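Local coordinates for protein nitrite oxidoreductase subunit A (Kuenenia stuttgartiensis, PDB 7B04) that belongs to the molybdopterin oxidoreductase family, resembles the NarG subunit, and holds a molybdenum atom, two MD1 groups and an iron-sulfur cluster, at residues Y616-S620 / Q665-N671; N658-Y664 / S1055-R1061; E954-H958 / M1018-A1022. All coordinates share one frame; numbering follows the deposited sequence.

Interaction 1. Residues Y616-S620 / Q665-N671; sequences YWNHS and QMLKNVN
Two torsions bring Trp617 and Met666 together. In Trp617 the indole swings away from the backbone N (chi1 162°) and reaches across to helix 663-670. In Met666 the chain leaves CB beside its own backbone N and then bends again (chi2 -66°), which carries SD over one face of the indole. This is a Met-aromatic contact. SD lies 3.8 Å from the centroid of the six-membered ring of Trp617, offset toward the rim.

The edge of the same indole carries a hydrogen bond. Trp617 NE1 donates to Asn671 OD1 at 3.2 Å, with an N-H...O angle of 150°. The oxygen lies in the plane of the ring, and ring and amide are nearly coplanar. One face contact and one edge bond therefore restrain the indole together. Val670 branches both ways: CG1 approaches Trp617 NE1 at 3.7 Å, while CG2 packs against Ser620 CA at 3.9 Å. Met666 CE settles against the backbone and amide of Asn618, whose ND2 is hydrogen-bonded to Lys661 O.

The contact is buried. It packs the end of helix 615-618 and the turn after it against helix 663-670, whose other flank meets helix 994-999 through Leu667 and Phe995.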
loop_
_atom_site.group_PDB
_atom_site.type_symbol
_atom_site.label_atom_id
_atom_site.label_comp_id
_atom_site.label_asym_id
_atom_site.label_seq_id
_atom_site.Cartn_x
_atom_site.Cartn_y
_atom_site.Cartn_z
ATOM N N TYR B 616 -5.008 -29.421 -0.714
ATOM C CA TYR B 616 -5.051 -30.697 -1.420
ATOM C C TYR B 616 -5.329 -30.486 -2.901
ATOM O O TYR B 616 -4.715 -31.139 -3.753
ATOM C CB TYR B 616 -6.099 -31.612 -0.788
ATOM C CG TYR B 616 -5.759 -31.992 0.632
ATOM C CD1 TYR B 616 -4.802 -32.960 0.900
ATOM C CD2 TYR B 616 -6.380 -31.368 1.705
ATOM C CE1 TYR B 616 -4.480 -33.305 2.197
ATOM C CE2 TYR B 616 -6.065 -31.706 3.007
ATOM C CZ TYR B 616 -5.114 -32.675 3.246
ATOM O OH TYR B 616 -4.794 -33.015 4.539
ATOM N N TRP B 617 -6.239 -29.568 -3.227
ATOM C CA TRP B 617 -6.413 -29.155 -4.615
ATOM C C TRP B 617 -5.106 -28.621 -5.191
ATOM O O TRP B 617 -4.693 -29.005 -6.291
ATOM C CB TRP B 617 -7.520 -28.106 -4.714
ATOM C CG TRP B 617 -7.482 -27.340 -5.987
ATOM C CD1 TRP B 617 -7.864 -27.778 -7.221
ATOM C CD2 TRP B 617 -7.019 -25.997 -6.163
ATOM N NE1 TRP B 617 -7.674 -26.788 -8.155
ATOM C CE2 TRP B 617 -7.156 -25.685 -7.531
ATOM C CE3 TRP B 617 -6.506 -25.027 -5.298
ATOM C CZ2 TRP B 617 -6.800 -24.446 -8.050
ATOM C CZ3 TRP B 617 -6.152 -23.799 -5.817
ATOM C CH2 TRP B 617 -6.303 -23.520 -7.179
ATOM N N ASN B 618 -4.444 -27.720 -4.456
ATOM C CA ASN B 618 -3.168 -27.163 -4.894
ATOM C C ASN B 618 -2.085 -28.225 -5.026
ATOM O O ASN B 618 -1.092 -28.000 -5.728
ATOM C CB ASN B 618 -2.704 -26.085 -3.916
ATOM C CG ASN B 618 -1.688 -25.135 -4.524
ATOM O OD1 ASN B 618 -1.294 -24.152 -3.899
ATOM N ND2 ASN B 618 -1.266 -25.419 -5.750
ATOM N N HIS B 619 -2.250 -29.373 -4.370
ATOM C CA HIS B 619 -1.293 -30.470 -4.435
ATOM C C HIS B 619 -1.536 -31.378 -5.631
ATOM O O HIS B 619 -1.179 -32.563 -5.589
ATOM C CB HIS B 619 -1.333 -31.278 -3.138
ATOM C CG HIS B 619 -0.068 -32.023 -2.855
ATOM N ND1 HIS B 619 1.075 -31.399 -2.406
ATOM C CD2 HIS B 619 0.239 -33.338 -2.963
ATOM C CE1 HIS B 619 2.030 -32.296 -2.246
ATOM N NE2 HIS B 619 1.549 -33.481 -2.578
ATOM N N SER B 620 -2.159 -30.849 -6.685
ATOM C CA SER B 620 -2.601 -31.635 -7.836
ATOM C C SER B 620 -3.661 -32.646 -7.409
ATOM O O SER B 620 -3.709 -33.776 -7.900
ATOM C CB SER B 620 -1.428 -32.322 -8.544
ATOM O OG SER B 620 -0.598 -31.368 -9.185
ATOM N N GLN B 665 0.362 -24.777 -13.220
ATOM C CA GLN B 665 0.029 -26.192 -13.086
ATOM C C GLN B 665 -1.467 -26.378 -12.868
ATOM O O GLN B 665 -2.079 -27.296 -13.430
ATOM C CB GLN B 665 0.795 -26.789 -11.914
ATOM C CG GLN B 665 0.766 -28.294 -11.775
ATOM C CD GLN B 665 1.265 -29.014 -13.001
ATOM O OE1 GLN B 665 2.387 -28.805 -13.434
ATOM N NE2 GLN B 665 0.453 -29.895 -13.538
ATOM N N MET B 666 -2.072 -25.510 -12.050
ATOM C CA MET B 666 -3.500 -25.623 -11.772
ATOM C C MET B 666 -4.315 -25.408 -13.038
ATOM O O MET B 666 -5.287 -26.128 -13.290
ATOM C CB MET B 666 -3.903 -24.615 -10.695
ATOM C CG MET B 666 -3.242 -24.832 -9.343
ATOM S SD MET B 666 -3.750 -26.362 -8.539
ATOM C CE MET B 666 -2.249 -27.329 -8.678
ATOM N N LEU B 667 -3.928 -24.424 -13.850
ATOM C CA LEU B 667 -4.668 -24.113 -15.066
ATOM C C LEU B 667 -4.444 -25.150 -16.158
ATOM O O LEU B 667 -5.368 -25.440 -16.928
ATOM C CB LEU B 667 -4.271 -22.727 -15.578
ATOM C CG LEU B 667 -4.611 -21.568 -14.642
ATOM C CD1 LEU B 667 -4.068 -20.254 -15.185
ATOM C CD2 LEU B 667 -6.110 -21.497 -14.442
ATOM N N LYS B 668 -3.239 -25.714 -16.244
ATOM C CA LYS B 668 -2.883 -26.603 -17.344
ATOM C C LYS B 668 -3.274 -28.056 -17.094
ATOM O O LYS B 668 -3.779 -28.722 -18.006
ATOM C CB LYS B 668 -1.379 -26.517 -17.616
ATOM C CG LYS B 668 -0.869 -27.474 -18.679
ATOM C CD LYS B 668 -1.393 -27.098 -20.052
ATOM C CE LYS B 668 -0.809 -27.997 -21.126
ATOM N NZ LYS B 668 -1.391 -27.706 -22.466
ATOM N N ASN B 669 -3.057 -28.573 -15.884
ATOM C CA ASN B 669 -3.200 -30.003 -15.647
ATOM C C ASN B 669 -4.202 -30.375 -14.564
ATOM O O ASN B 669 -4.536 -31.560 -14.450
ATOM C CB ASN B 669 -1.846 -30.624 -15.286
ATOM C CG ASN B 669 -0.761 -30.307 -16.303
ATOM O OD1 ASN B 669 0.288 -29.768 -15.950
ATOM N ND2 ASN B 669 -0.992 -30.670 -17.563
ATOM N N VAL B 670 -4.653 -29.433 -13.738
ATOM C CA VAL B 670 -5.566 -29.725 -12.635
ATOM C C VAL B 670 -6.991 -29.278 -12.956
ATOM O O VAL B 670 -7.924 -30.080 -12.926
ATOM C CB VAL B 670 -5.064 -29.099 -11.316
ATOM C CG1 VAL B 670 -6.062 -29.360 -10.195
ATOM C CG2 VAL B 670 -3.702 -29.662 -10.958
ATOM N N ASN B 671 -7.174 -27.998 -13.269
ATOM C CA ASN B 671 -8.496 -27.409 -13.462
ATOM C C ASN B 671 -9.268 -27.921 -14.681
ATOM O O ASN B 671 -10.506 -27.896 -14.644
ATOM C CB ASN B 671 -8.384 -25.884 -13.534
ATOM C CG ASN B 671 -8.049 -25.265 -12.189
ATOM O OD1 ASN B 671 -8.267 -25.875 -11.142
ATOM N ND2 ASN B 671 -7.525 -24.046 -12.209
#

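Interaction 2. Residues N658-Y664 / S1055-R1061; sequences NNAKHVY and SQQSITR. With MD1 (phosphoric acid 4-(2-amino-4-oxo-3,4,5,6,-tetrahydro-pteridin-6-yl)-2-hydroxy-3,4-dimercapto-but-3-en-yl ester guanylate ester), chain C.
Gln1057 and Val663 meet first at CB: Gln1057 CB lies 3.5 Å from Val663 CG1. The next atom, Gln1057 CG, sits 3.3 Å from Ala660 O. A bend at chi2 (-59°) then turns the amide toward the pterin end of MD1. At the tip the two amide atoms part. Gln1057 OE1 accepts a hydrogen bond from MD1 N16. Gln1057 NE2 donates to MD1 N18 at 2.9 Å and makes a weak bond to Asn659 O at 3.1 Å.

Lys661 lies across this amide, with CG 3.5 Å from Gln1057 NE2. Its chain continues along the pterin to CE, and its NZ is hydrogen-bonded to Thr1096 OG1. At the diphosphate, Asn659 ND2 donates to MD1 O1B at 2.9 Å and weakly to MD1 O2A. Away from MD1, Arg1061 runs beside His662, and its guanidinium pairs with Asp983.

The amide of Gln1057 offers both a donor and an acceptor to neighbouring pterin nitrogens. Such a two-point match probably fixes the rotation of the amide and the setting of the pterin. Residues 658-664 touch MD1 at the diphosphate through Asn659 and along the pterin through Lys661, while 1055-1061 hydrogen-bonds the pterin through Gln1057.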
loop_
_atom_site.group_PDB
_atom_site.type_symbol
_atom_site.label_atom_id
_atom_site.label_comp_id
_atom_site.label_asym_id
_atom_site.label_seq_id
_atom_site.Cartn_x
_atom_site.Cartn_y
_atom_site.Cartn_z
ATOM N N ASN B 658 -6.224 -16.981 -9.374
ATOM C CA ASN B 658 -5.143 -16.031 -9.617
ATOM C C ASN B 658 -4.121 -16.065 -8.490
ATOM O O ASN B 658 -2.910 -16.069 -8.741
ATOM C CB ASN B 658 -5.717 -14.625 -9.794
ATOM C CG ASN B 658 -4.654 -13.584 -10.086
ATOM O OD1 ASN B 658 -4.503 -13.146 -11.227
ATOM N ND2 ASN B 658 -3.932 -13.157 -9.053
ATOM N N ASN B 659 -4.587 -16.104 -7.245
ATOM C CA ASN B 659 -3.687 -16.109 -6.102
ATOM C C ASN B 659 -3.293 -17.515 -5.670
ATOM O O ASN B 659 -2.534 -17.661 -4.706
ATOM C CB ASN B 659 -4.321 -15.374 -4.917
ATOM C CG ASN B 659 -4.574 -13.911 -5.206
ATOM O OD1 ASN B 659 -3.801 -13.263 -5.912
ATOM N ND2 ASN B 659 -5.655 -13.377 -4.650
ATOM N N ALA B 660 -3.789 -18.546 -6.347
ATOM C CA ALA B 660 -3.388 -19.900 -6.005
ATOM C C ALA B 660 -1.917 -20.118 -6.319
ATOM O O ALA B 660 -1.379 -19.590 -7.296
ATOM C CB ALA B 660 -4.216 -20.925 -6.773
ATOM N N LYS B 661 -1.275 -20.929 -5.491
ATOM C CA LYS B 661 0.146 -21.200 -5.625
ATOM C C LYS B 661 0.337 -22.326 -6.627
ATOM O O LYS B 661 -0.433 -23.292 -6.642
ATOM C CB LYS B 661 0.745 -21.529 -4.263
ATOM C CG LYS B 661 0.294 -20.514 -3.237
ATOM C CD LYS B 661 0.477 -20.990 -1.825
ATOM C CE LYS B 661 -0.605 -20.394 -0.954
ATOM N NZ LYS B 661 -0.060 -19.913 0.346
ATOM N N HIS B 662 1.367 -22.185 -7.468
ATOM C CA HIS B 662 1.659 -23.120 -8.555
ATOM C C HIS B 662 0.533 -23.029 -9.588
ATOM O O HIS B 662 -0.009 -24.035 -10.044
ATOM C CB HIS B 662 1.835 -24.553 -8.034
ATOM C CG HIS B 662 2.838 -25.365 -8.793
ATOM N ND1 HIS B 662 2.823 -25.472 -10.164
ATOM C CD2 HIS B 662 3.868 -26.135 -8.368
ATOM C CE1 HIS B 662 3.807 -26.263 -10.556
ATOM N NE2 HIS B 662 4.457 -26.677 -9.485
ATOM N N VAL B 663 0.212 -21.788 -9.971
ATOM C CA VAL B 663 -1.043 -21.489 -10.657
ATOM C C VAL B 663 -1.090 -22.121 -12.043
ATOM O O VAL B 663 -2.126 -22.650 -12.460
ATOM C CB VAL B 663 -1.269 -19.964 -10.720
ATOM C CG1 VAL B 663 -0.138 -19.268 -11.462
ATOM C CG2 VAL B 663 -2.598 -19.654 -11.383
ATOM N N TYR B 664 0.020 -22.077 -12.779
ATOM C CA TYR B 664 -0.011 -22.545 -14.160
ATOM C C TYR B 664 -0.117 -24.063 -14.240
ATOM O O TYR B 664 -0.635 -24.592 -15.228
ATOM C CB TYR B 664 1.197 -21.989 -14.912
ATOM C CG TYR B 664 1.056 -20.495 -15.132
ATOM C CD1 TYR B 664 0.173 -19.996 -16.082
ATOM C CD2 TYR B 664 1.770 -19.582 -14.363
ATOM C CE1 TYR B 664 0.020 -18.634 -16.279
ATOM C CE2 TYR B 664 1.623 -18.215 -14.551
ATOM C CZ TYR B 664 0.748 -17.747 -15.511
ATOM O OH TYR B 664 0.596 -16.393 -15.707
ATOM N N SER B 1055 3.926 -15.137 -13.838
ATOM C CA SER B 1055 3.488 -14.519 -12.597
ATOM C C SER B 1055 4.476 -14.867 -11.496
ATOM O O SER B 1055 5.349 -15.721 -11.661
ATOM C CB SER B 1055 2.074 -14.967 -12.216
ATOM O OG SER B 1055 1.719 -14.471 -10.938
ATOM N N GLN B 1056 4.306 -14.208 -10.351
ATOM C CA GLN B 1056 5.071 -14.561 -9.163
ATOM C C GLN B 1056 4.741 -15.963 -8.676
ATOM O O GLN B 1056 5.460 -16.491 -7.819
ATOM C CB GLN B 1056 4.815 -13.542 -8.048
ATOM C CG GLN B 1056 3.606 -13.861 -7.187
ATOM C CD GLN B 1056 2.302 -13.431 -7.827
ATOM O OE1 GLN B 1056 2.262 -13.059 -9.000
ATOM N NE2 GLN B 1056 1.221 -13.492 -7.060
ATOM N N GLN B 1057 3.679 -16.575 -9.199
ATOM C CA GLN B 1057 3.314 -17.942 -8.867
ATOM C C GLN B 1057 3.867 -18.953 -9.867
ATOM O O GLN B 1057 3.442 -20.112 -9.858
ATOM C CB GLN B 1057 1.789 -18.078 -8.812
ATOM C CG GLN B 1057 1.029 -17.305 -7.724
ATOM C CD GLN B 1057 1.430 -17.634 -6.292
ATOM O OE1 GLN B 1057 2.604 -17.796 -5.967
ATOM N NE2 GLN B 1057 0.431 -17.749 -5.428
ATOM N N SER B 1058 4.796 -18.542 -10.732
ATOM C CA SER B 1058 5.479 -19.482 -11.613
ATOM C C SER B 1058 6.620 -20.221 -10.927
ATOM O O SER B 1058 7.080 -21.242 -11.451
ATOM C CB SER B 1058 6.015 -18.754 -12.849
ATOM O OG SER B 1058 4.960 -18.217 -13.627
ATOM N N ILE B 1059 7.082 -19.737 -9.777
ATOM C CA ILE B 1059 8.220 -20.333 -9.083
ATOM C C ILE B 1059 7.818 -20.762 -7.679
ATOM O O ILE B 1059 8.626 -20.702 -6.744
ATOM C CB ILE B 1059 9.405 -19.349 -9.050
ATOM C CG1 ILE B 1059 8.942 -17.953 -8.619
ATOM C CG2 ILE B 1059 10.068 -19.275 -10.417
ATOM C CD1 ILE B 1059 9.059 -17.677 -7.134
ATOM N N THR B 1060 6.584 -21.230 -7.523
ATOM C CA THR B 1060 6.036 -21.557 -6.217
ATOM C C THR B 1060 5.340 -22.909 -6.281
ATOM O O THR B 1060 4.932 -23.374 -7.349
ATOM C CB THR B 1060 5.053 -20.479 -5.749
ATOM O OG1 THR B 1060 4.707 -20.703 -4.377
ATOM C CG2 THR B 1060 3.808 -20.534 -6.585
ATOM N N ARG B 1061 5.230 -23.551 -5.119
ATOM C CA ARG B 1061 4.745 -24.922 -5.059
ATOM C C ARG B 1061 4.057 -25.192 -3.731
ATOM O O ARG B 1061 4.291 -24.511 -2.729
ATOM C CB ARG B 1061 5.895 -25.915 -5.243
ATOM C CG ARG B 1061 5.587 -27.327 -4.851
ATOM C CD ARG B 1061 6.674 -28.348 -4.978
ATOM N NE ARG B 1061 5.965 -29.601 -4.814
ATOM C CZ ARG B 1061 5.341 -30.209 -5.811
ATOM N NH1 ARG B 1061 5.396 -29.702 -7.036
ATOM N NH2 ARG B 1061 4.665 -31.317 -5.585
HETATM P PB MD1 C . -7.363 -13.675 -1.419
HETATM O O3B MD1 C . -6.953 -12.124 -1.785
HETATM O O1B MD1 C . -7.591 -14.415 -2.714
HETATM O O2B MD1 C . -8.642 -13.670 -0.617
HETATM O O3A MD1 C . -6.198 -14.452 -0.541
HETATM C C10 MD1 C . -5.233 -13.754 0.191
HETATM C C11 MD1 C . -3.875 -14.511 0.100
HETATM O O11 MD1 C . -2.981 -13.847 -1.058
HETATM C C12 MD1 C . -3.255 -14.533 1.281
HETATM S S12 MD1 C . -3.971 -13.596 2.663
HETATM C C13 MD1 C . -1.948 -15.310 1.616
HETATM S S13 MD1 C . -1.392 -15.100 3.333
HETATM C C14 MD1 C . -1.118 -16.148 0.762
HETATM N N15 MD1 C . 0.218 -15.299 0.521
HETATM C C16 MD1 C . 1.042 -15.723 -0.542
HETATM C C15 MD1 C . 2.416 -15.164 -0.652
HETATM O O14 MD1 C . 2.799 -14.387 0.156
HETATM N N17 MD1 C . 3.304 -15.582 -1.769
HETATM C C17 MD1 C . 2.800 -16.590 -2.823
HETATM N N16 MD1 C . 3.670 -17.000 -3.909
HETATM N N18 MD1 C . 1.410 -17.167 -2.722
HETATM C C20 MD1 C . 0.533 -16.780 -1.648
HETATM N N8 MD1 C . -0.752 -17.341 -1.606
HETATM C C7 MD1 C . -1.720 -16.806 -0.451
HETATM P PA MD1 C . -7.991 -11.057 -2.498
HETATM O O1A MD1 C . -7.631 -9.641 -2.119
HETATM O O2A MD1 C . -7.864 -11.228 -3.983
HETATM O "O5'" MD1 C . -9.574 -11.338 -2.149
HETATM C "C5'" MD1 C . -10.474 -10.334 -2.533
HETATM C "C4'" MD1 C . -11.155 -10.691 -3.899
HETATM O "O4'" MD1 C . -12.698 -10.543 -3.764
HETATM C "C1'" MD1 C . -13.044 -9.192 -4.461
HETATM N N9 MD1 C . -13.919 -8.351 -3.598
HETATM C C4 MD1 C . -15.151 -8.761 -3.350
HETATM N N3 MD1 C . -15.886 -9.977 -3.784
HETATM C C2 MD1 C . -17.262 -10.178 -3.349
HETATM N N2 MD1 C . -17.970 -11.364 -3.775
HETATM N N1 MD1 C . -17.919 -9.215 -2.504
HETATM C C6 MD1 C . -17.206 -8.048 -2.091
HETATM O O6 MD1 C . -17.741 -7.252 -1.396
HETATM C C5 MD1 C . -15.756 -7.839 -2.550
HETATM N N7 MD1 C . -14.877 -6.869 -2.322
HETATM C C8 MD1 C . -13.731 -7.176 -2.969
HETATM C "C2'" MD1 C . -11.929 -8.619 -4.685
HETATM O "O2'" MD1 C . -11.991 -7.871 -5.936
HETATM C "C3'" MD1 C . -10.824 -9.849 -4.801
HETATM O "O3'" MD1 C . -10.916 -10.449 -6.127
#

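Interaction 3. Residues E954-H958 / M1018-A1022; sequences EHQIH and MKHSA. With MD1 (phosphoric acid 4-(2-amino-4-oxo-3,4,5,6,-tetrahydro-pteridin-6-yl)-2-hydroxy-3,4-dimercapto-but-3-en-yl ester guanylate ester), chain C.
Ile957 and Met1018 bring the backbones closest, with their CA atoms 4.8 Å apart. They belong to antiparallel neighbours, strands 956-959 and 1015-1018, probably in the C-terminal beta barrel, of the double-psi type as in relatives of this molybdopterin oxidoreductase. The bridge between them is loose. Beyond Met1018, 1018-1022 leaves the sheet as a loop, and the backbones separate to 7.0 Å between His955 CA and Ala1022 CA.

Ile957 and Met1018 point to the same face of the sheet. Ile957 CG1 packs against Met1018 CG at 3.7 Å, and Leu1003 of strand 1001-1007 touches both residues.

His955 bridges the two backbones where they diverge. Its CG stands opposite the backbone N (chi1 -155°), and the imidazole extends to the loop. NE2 of His955 donates to Lys1019 O at 2.8 Å, but the bond is weak, with an N-H...O angle of 121°. Ala1022 CB lies 3.7 Å from His955 ND1. Lys1019 turns its amine away to Glu311 and the backbone of Lys917.

The loop runs on from the sheet to MD1. His1020 points away from strand 956-959 and lays its imidazole over the pterin of MD1. MD1 C16 lies 3.3 Å above the imidazole plane, over its centre. At the ring edge, His1020 NE2 donates to MD1 O11 at 2.6 Å, with an N-H...O angle of 143°.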
loop_
_atom_site.group_PDB
_atom_site.type_symbol
_atom_site.label_atom_id
_atom_site.label_comp_id
_atom_site.label_asym_id
_atom_site.label_seq_id
_atom_site.Cartn_x
_atom_site.Cartn_y
_atom_site.Cartn_z
ATOM N N GLU B 954 4.403 -2.078 -13.857
ATOM C CA GLU B 954 4.854 -3.456 -14.040
ATOM C C GLU B 954 5.423 -3.975 -12.729
ATOM O O GLU B 954 5.987 -3.217 -11.942
ATOM C CB GLU B 954 5.884 -3.634 -15.164
ATOM C CG GLU B 954 6.815 -2.488 -15.430
ATOM C CD GLU B 954 7.797 -2.827 -16.525
ATOM O OE1 GLU B 954 8.054 -4.031 -16.718
ATOM O OE2 GLU B 954 8.293 -1.903 -17.204
ATOM N N HIS B 955 5.285 -5.278 -12.509
ATOM C CA HIS B 955 5.807 -5.902 -11.304
ATOM C C HIS B 955 7.315 -6.095 -11.419
ATOM O O HIS B 955 7.854 -6.269 -12.516
ATOM C CB HIS B 955 5.108 -7.242 -11.077
ATOM C CG HIS B 955 5.100 -7.690 -9.652
ATOM N ND1 HIS B 955 4.250 -7.156 -8.709
ATOM C CD2 HIS B 955 5.823 -8.640 -9.015
ATOM C CE1 HIS B 955 4.459 -7.749 -7.547
ATOM N NE2 HIS B 955 5.408 -8.655 -7.707
ATOM N N GLN B 956 7.994 -6.058 -10.273
ATOM C CA GLN B 956 9.450 -6.013 -10.219
ATOM C C GLN B 956 9.980 -7.034 -9.219
ATOM O O GLN B 956 9.284 -7.442 -8.286
ATOM C CB GLN B 956 9.948 -4.609 -9.840
ATOM C CG GLN B 956 9.556 -4.169 -8.434
ATOM C CD GLN B 956 9.961 -2.738 -8.131
ATOM O OE1 GLN B 956 10.566 -2.062 -8.962
ATOM N NE2 GLN B 956 9.626 -2.270 -6.933
ATOM N N ILE B 957 11.230 -7.449 -9.432
ATOM C CA ILE B 957 11.933 -8.355 -8.531
ATOM C C ILE B 957 13.140 -7.637 -7.941
ATOM O O ILE B 957 13.873 -6.941 -8.651
ATOM C CB ILE B 957 12.370 -9.661 -9.234
ATOM C CG1 ILE B 957 13.075 -10.586 -8.239
ATOM C CG2 ILE B 957 13.287 -9.373 -10.415
ATOM C CD1 ILE B 957 13.383 -11.960 -8.788
ATOM N N HIS B 958 13.327 -7.784 -6.631
ATOM C CA HIS B 958 14.462 -7.190 -5.942
ATOM C C HIS B 958 15.639 -8.156 -5.966
ATOM O O HIS B 958 15.476 -9.348 -5.689
ATOM C CB HIS B 958 14.096 -6.859 -4.495
ATOM C CG HIS B 958 13.181 -5.683 -4.349
ATOM N ND1 HIS B 958 13.586 -4.489 -3.793
ATOM C CD2 HIS B 958 11.883 -5.516 -4.695
ATOM C CE1 HIS B 958 12.573 -3.640 -3.793
ATOM N NE2 HIS B 958 11.529 -4.238 -4.335
ATOM N N MET B 1018 9.860 -10.636 -4.528
ATOM C CA MET B 1018 8.755 -10.164 -5.346
ATOM C C MET B 1018 7.553 -9.988 -4.438
ATOM O O MET B 1018 7.242 -10.879 -3.646
ATOM C CB MET B 1018 8.419 -11.151 -6.473
ATOM C CG MET B 1018 9.549 -11.416 -7.451
ATOM S SD MET B 1018 9.029 -12.449 -8.836
ATOM C CE MET B 1018 8.846 -14.038 -8.032
ATOM N N LYS B 1019 6.874 -8.851 -4.545
ATOM C CA LYS B 1019 5.693 -8.654 -3.723
ATOM C C LYS B 1019 4.590 -9.578 -4.228
ATOM O O LYS B 1019 4.532 -9.925 -5.411
ATOM C CB LYS B 1019 5.261 -7.189 -3.729
ATOM C CG LYS B 1019 6.188 -6.293 -2.911
ATOM C CD LYS B 1019 6.210 -6.722 -1.449
ATOM C CE LYS B 1019 7.035 -5.773 -0.595
ATOM N NZ LYS B 1019 7.169 -6.235 0.815
ATOM N N HIS B 1020 3.713 -9.982 -3.322
ATOM C CA HIS B 1020 2.738 -11.021 -3.622
ATOM C C HIS B 1020 1.526 -10.425 -4.322
ATOM O O HIS B 1020 1.135 -9.291 -4.036
ATOM C CB HIS B 1020 2.296 -11.729 -2.337
ATOM C CG HIS B 1020 1.128 -12.644 -2.536
ATOM N ND1 HIS B 1020 1.142 -13.662 -3.465
ATOM C CD2 HIS B 1020 -0.082 -12.705 -1.931
ATOM C CE1 HIS B 1020 -0.014 -14.300 -3.435
ATOM N NE2 HIS B 1020 -0.773 -13.744 -2.509
ATOM N N SER B 1021 0.969 -11.175 -5.286
ATOM C CA SER B 1021 -0.268 -10.757 -5.952
ATOM C C SER B 1021 -0.323 -9.498 -6.799
ATOM O O SER B 1021 -0.767 -8.427 -6.372
ATOM C CB SER B 1021 -1.410 -10.698 -4.984
ATOM O OG SER B 1021 -2.126 -11.910 -4.988
ATOM N N ALA B 1022 0.237 -9.631 -7.977
ATOM C CA ALA B 1022 -0.189 -8.886 -9.141
ATOM C C ALA B 1022 -1.157 -9.732 -9.979
ATOM O O ALA B 1022 -1.288 -10.942 -9.776
ATOM C CB ALA B 1022 1.051 -8.489 -9.916
HETATM P PB MD1 C . -7.363 -13.675 -1.419
HETATM O O3B MD1 C . -6.953 -12.124 -1.785
HETATM O O1B MD1 C . -7.591 -14.415 -2.714
HETATM O O2B MD1 C . -8.642 -13.670 -0.617
HETATM O O3A MD1 C . -6.198 -14.452 -0.541
HETATM C C10 MD1 C . -5.233 -13.754 0.191
HETATM C C11 MD1 C . -3.875 -14.511 0.100
HETATM O O11 MD1 C . -2.981 -13.847 -1.058
HETATM C C12 MD1 C . -3.255 -14.533 1.281
HETATM S S12 MD1 C . -3.971 -13.596 2.663
HETATM C C13 MD1 C . -1.948 -15.310 1.616
HETATM S S13 MD1 C . -1.392 -15.100 3.333
HETATM C C14 MD1 C . -1.118 -16.148 0.762
HETATM N N15 MD1 C . 0.218 -15.299 0.521
HETATM C C16 MD1 C . 1.042 -15.723 -0.542
HETATM C C15 MD1 C . 2.416 -15.164 -0.652
HETATM O O14 MD1 C . 2.799 -14.387 0.156
HETATM N N17 MD1 C . 3.304 -15.582 -1.769
HETATM C C17 MD1 C . 2.800 -16.590 -2.823
HETATM N N16 MD1 C . 3.670 -17.000 -3.909
HETATM N N18 MD1 C . 1.410 -17.167 -2.722
HETATM C C20 MD1 C . 0.533 -16.780 -1.648
HETATM N N8 MD1 C . -0.752 -17.341 -1.606
HETATM C C7 MD1 C . -1.720 -16.806 -0.451
HETATM P PA MD1 C . -7.991 -11.057 -2.498
HETATM O O1A MD1 C . -7.631 -9.641 -2.119
HETATM O O2A MD1 C . -7.864 -11.228 -3.983
HETATM O "O5'" MD1 C . -9.574 -11.338 -2.149
HETATM C "C5'" MD1 C . -10.474 -10.334 -2.533
HETATM C "C4'" MD1 C . -11.155 -10.691 -3.899
HETATM O "O4'" MD1 C . -12.698 -10.543 -3.764
HETATM C "C1'" MD1 C . -13.044 -9.192 -4.461
HETATM N N9 MD1 C . -13.919 -8.351 -3.598
HETATM C C4 MD1 C . -15.151 -8.761 -3.350
HETATM N N3 MD1 C . -15.886 -9.977 -3.784
HETATM C C2 MD1 C . -17.262 -10.178 -3.349
HETATM N N2 MD1 C . -17.970 -11.364 -3.775
HETATM N N1 MD1 C . -17.919 -9.215 -2.504
HETATM C C6 MD1 C . -17.206 -8.048 -2.091
HETATM O O6 MD1 C . -17.741 -7.252 -1.396
HETATM C C5 MD1 C . -15.756 -7.839 -2.550
HETATM N N7 MD1 C . -14.877 -6.869 -2.322
HETATM C C8 MD1 C . -13.731 -7.176 -2.969
HETATM C "C2'" MD1 C . -11.929 -8.619 -4.685
HETATM O "O2'" MD1 C . -11.991 -7.871 -5.936
HETATM C "C3'" MD1 C . -10.824 -9.849 -4.801
HETATM O "O3'" MD1 C . -10.916 -10.449 -6.127
#

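In the fold
From the N terminus, interaction 1 opens at 616-620 and closes at 665-671, so helix 615-618 meets helix 663-670 across a span of 44 residues that includes strands. Interaction 2 starts at 658-664, before interaction 1 has closed, and ends at 1055-1061; the two therefore cross and share helix 663-670. They also touch in space, through the packing of Trp617 on Ala660. Interaction 3, 954-958 with 1018-1022, falls wholly within the long span of interaction 2. Interactions 2 and 3 both reach the same MD1, joining the loop before helix 663-670, the loop of 1055-1061 and the loop leaving the C-terminal sheet.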